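Protein yciF (Escherichia coli, PDB 2GS4) is a homodimeric stress protein of the ferritin clan, a rubrerythrin-like helical bundle that probably binds metal, though its cellular role is not established. Local coordinates at residues S19-L24 against H52-R57. Residues are numbered along the deposited sequence; the frame is centred on the assembly and turned at random.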
loop_
_atom_site.group_PDB
_atom_site.type_symbol
_atom_site.label_atom_id
_atom_site.label_comp_id
_atom_site.label_asym_id
_atom_site.label_seq_id
_atom_site.Cartn_x
_atom_site.Cartn_y
_atom_site.Cartn_z
ATOM N N SER A 19 3.294 -4.384 -11.298
ATOM C CA SER A 19 2.424 -3.257 -11.611
ATOM C C SER A 19 2.948 -1.973 -10.968
ATOM O O SER A 19 2.982 -0.932 -11.609
ATOM C CB SER A 19 0.989 -3.547 -11.145
ATOM O OG SER A 19 0.203 -2.366 -11.108
ATOM N N ALA A 20 3.370 -2.055 -9.708
ATOM C CA ALA A 20 3.883 -0.892 -8.992
ATOM C C ALA A 20 5.087 -0.260 -9.688
ATOM O O ALA A 20 5.174 0.956 -9.800
ATOM C CB ALA A 20 4.254 -1.290 -7.559
ATOM N N GLU A 21 6.022 -1.095 -10.131
ATOM C CA GLU A 21 7.223 -0.614 -10.810
ATOM C C GLU A 21 6.842 0.046 -12.133
ATOM O O GLU A 21 7.402 1.079 -12.512
ATOM C CB GLU A 21 8.189 -1.789 -11.053
ATOM C CG GLU A 21 8.673 -2.464 -9.766
ATOM C CD GLU A 21 9.660 -1.607 -8.979
ATOM O OE1 GLU A 21 9.616 -0.362 -9.106
ATOM O OE2 GLU A 21 10.476 -2.178 -8.222
ATOM N N LYS A 22 5.876 -0.561 -12.815
ATOM C CA LYS A 22 5.366 -0.082 -14.097
ATOM C C LYS A 22 4.841 1.347 -13.911
ATOM O O LYS A 22 5.185 2.262 -14.656
ATOM C CB LYS A 22 4.217 -0.983 -14.553
ATOM C CG LYS A 22 4.177 -1.286 -16.033
ATOM C CD LYS A 22 5.150 -2.390 -16.410
ATOM C CE LYS A 22 5.194 -2.555 -17.921
ATOM N NZ LYS A 22 6.373 -3.340 -18.360
ATOM N N GLN A 23 3.998 1.524 -12.900
ATOM C CA GLN A 23 3.427 2.829 -12.599
ATOM C C GLN A 23 4.539 3.754 -12.139
ATOM O O GLN A 23 4.567 4.932 -12.503
ATOM C CB GLN A 23 2.378 2.716 -11.487
ATOM C CG GLN A 23 1.263 1.726 -11.763
ATOM C CD GLN A 23 0.266 1.654 -10.619
ATOM O OE1 GLN A 23 -0.248 2.672 -10.169
ATOM N NE2 GLN A 23 -0.007 0.450 -10.143
ATOM N N LEU A 24 5.471 3.230 -11.345
ATOM C CA LEU A 24 6.545 4.078 -10.858
ATOM C C LEU A 24 7.348 4.719 -12.006
ATOM O O LEU A 24 7.720 5.889 -11.909
ATOM C CB LEU A 24 7.458 3.299 -9.906
ATOM C CG LEU A 24 8.224 4.139 -8.865
ATOM C CD1 LEU A 24 7.285 5.129 -8.171
ATOM C CD2 LEU A 24 8.869 3.226 -7.835
ATOM N N HIS A 52 13.558 0.733 -14.257
ATOM C CA HIS A 52 13.389 -0.015 -15.494
ATOM C C HIS A 52 14.243 -1.270 -15.347
ATOM O O HIS A 52 13.862 -2.356 -15.793
ATOM C CB HIS A 52 13.841 0.805 -16.714
ATOM C CG HIS A 52 12.734 1.577 -17.365
ATOM N ND1 HIS A 52 12.689 2.957 -17.379
ATOM C CD2 HIS A 52 11.614 1.161 -18.003
ATOM C CE1 HIS A 52 11.588 3.353 -17.993
ATOM N NE2 HIS A 52 10.918 2.283 -18.381
ATOM N N GLY A 53 15.394 -1.120 -14.694
ATOM C CA GLY A 53 16.272 -2.255 -14.490
ATOM C C GLY A 53 15.655 -3.286 -13.556
ATOM O O GLY A 53 15.862 -4.485 -13.723
ATOM N N GLN A 54 14.900 -2.817 -12.565
ATOM C CA GLN A 54 14.264 -3.706 -11.602
ATOM C C GLN A 54 13.132 -4.487 -12.255
ATOM O O GLN A 54 12.854 -5.633 -11.869
ATOM C CB GLN A 54 13.788 -2.888 -10.384
ATOM C CG GLN A 54 14.976 -2.292 -9.624
ATOM C CD GLN A 54 14.618 -1.202 -8.629
ATOM O OE1 GLN A 54 13.502 -0.691 -8.620
ATOM N NE2 GLN A 54 15.587 -0.826 -7.795
ATOM N N ILE A 55 12.483 -3.895 -13.255
ATOM C CA ILE A 55 11.429 -4.621 -13.932
ATOM C C ILE A 55 12.120 -5.770 -14.685
ATOM O O ILE A 55 11.617 -6.892 -14.707
ATOM C CB ILE A 55 10.627 -3.711 -14.890
ATOM C CG1 ILE A 55 9.830 -2.693 -14.063
ATOM C CG2 ILE A 55 9.675 -4.548 -15.745
ATOM C CD1 ILE A 55 8.997 -1.710 -14.870
ATOM N N GLU A 56 13.281 -5.507 -15.280
ATOM C CA GLU A 56 13.981 -6.582 -15.989
ATOM C C GLU A 56 14.315 -7.700 -15.011
ATOM O O GLU A 56 14.231 -8.882 -15.349
ATOM C CB GLU A 56 15.276 -6.075 -16.641
ATOM C CG GLU A 56 15.037 -5.059 -17.753
ATOM C CD GLU A 56 14.263 -5.640 -18.913
ATOM O OE1 GLU A 56 13.519 -4.878 -19.558
ATOM O OE2 GLU A 56 14.405 -6.848 -19.188
ATOM N N ARG A 57 14.696 -7.331 -13.792
ATOM C CA ARG A 57 15.036 -8.334 -12.796
ATOM C C ARG A 57 13.807 -9.181 -12.446
ATOM O O ARG A 57 13.939 -10.371 -12.156
ATOM C CB ARG A 57 15.622 -7.665 -11.547
ATOM C CG ARG A 57 16.379 -8.619 -10.637
ATOM C CD ARG A 57 17.178 -7.855 -9.592
ATOM N NE ARG A 57 18.278 -7.109 -10.194
ATOM C CZ ARG A 57 18.635 -5.883 -9.824
ATOM N NH1 ARG A 57 19.655 -5.274 -10.418
ATOM N NH2 ARG A 57 17.952 -5.252 -8.876
HETATM O O HOH W 1 11.856 1.074 -8.181
#
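Ile-55 packs against Glu-21 where helices 6-33 and 38-63 run antiparallel, an up-down pair in the ferritin-like helical bundle. The short axes approach to 9.6 Å with 157° between their N-to-C directions, and Glu-21 and Ile-55 are level with each other.

The apolar part is built around Ile-55. Its CG1 lies 3.5 Å from CB of Glu-21, so the first carbon of the acid serves as packing surface. With CG1 anti to the carbonyl carbon and the branch extended beyond it, the side chain reaches over the backbone of helix 6-33, where CD1 of Ile-55 stops 3.9 Å from N of Lys-22. The arm of the exposed Lys-22 crosses this methyl at about a right angle, with CD of Lys-22 4.2 Å from CD1 of Ile-55. Within helix 6-33, Tyr-18 and Thr-25 also touch Ile-55.

The polar part is indirect. Glu-21 bends at chi2 (-72°), turning its carboxylate toward the amide of Gln-54, but the two atoms that face each other are both acceptors: OE2 of Glu-21 and OE1 of Gln-54 stand 3.4 Å apart without a hydrogen bond. The carboxylate and amide planes are 49° apart. OE2 of Glu-21 is hydrogen-bonded to the hydroxyl of Tyr-117 on helix 95-126, while NE2 of Gln-54 donates to the carboxylates of Glu-142 and Glu-143 on helix 130-159. These bonds tie the pair to the other two long helices and help set which way the Gln-54 amide faces.

A water completes the connection by donating to both side chains: its oxygen sits 2.8 Å from OE1 of Glu-21 and 2.5 Å from OE1 of Gln-54, the latter so short that its exact length is doubtful.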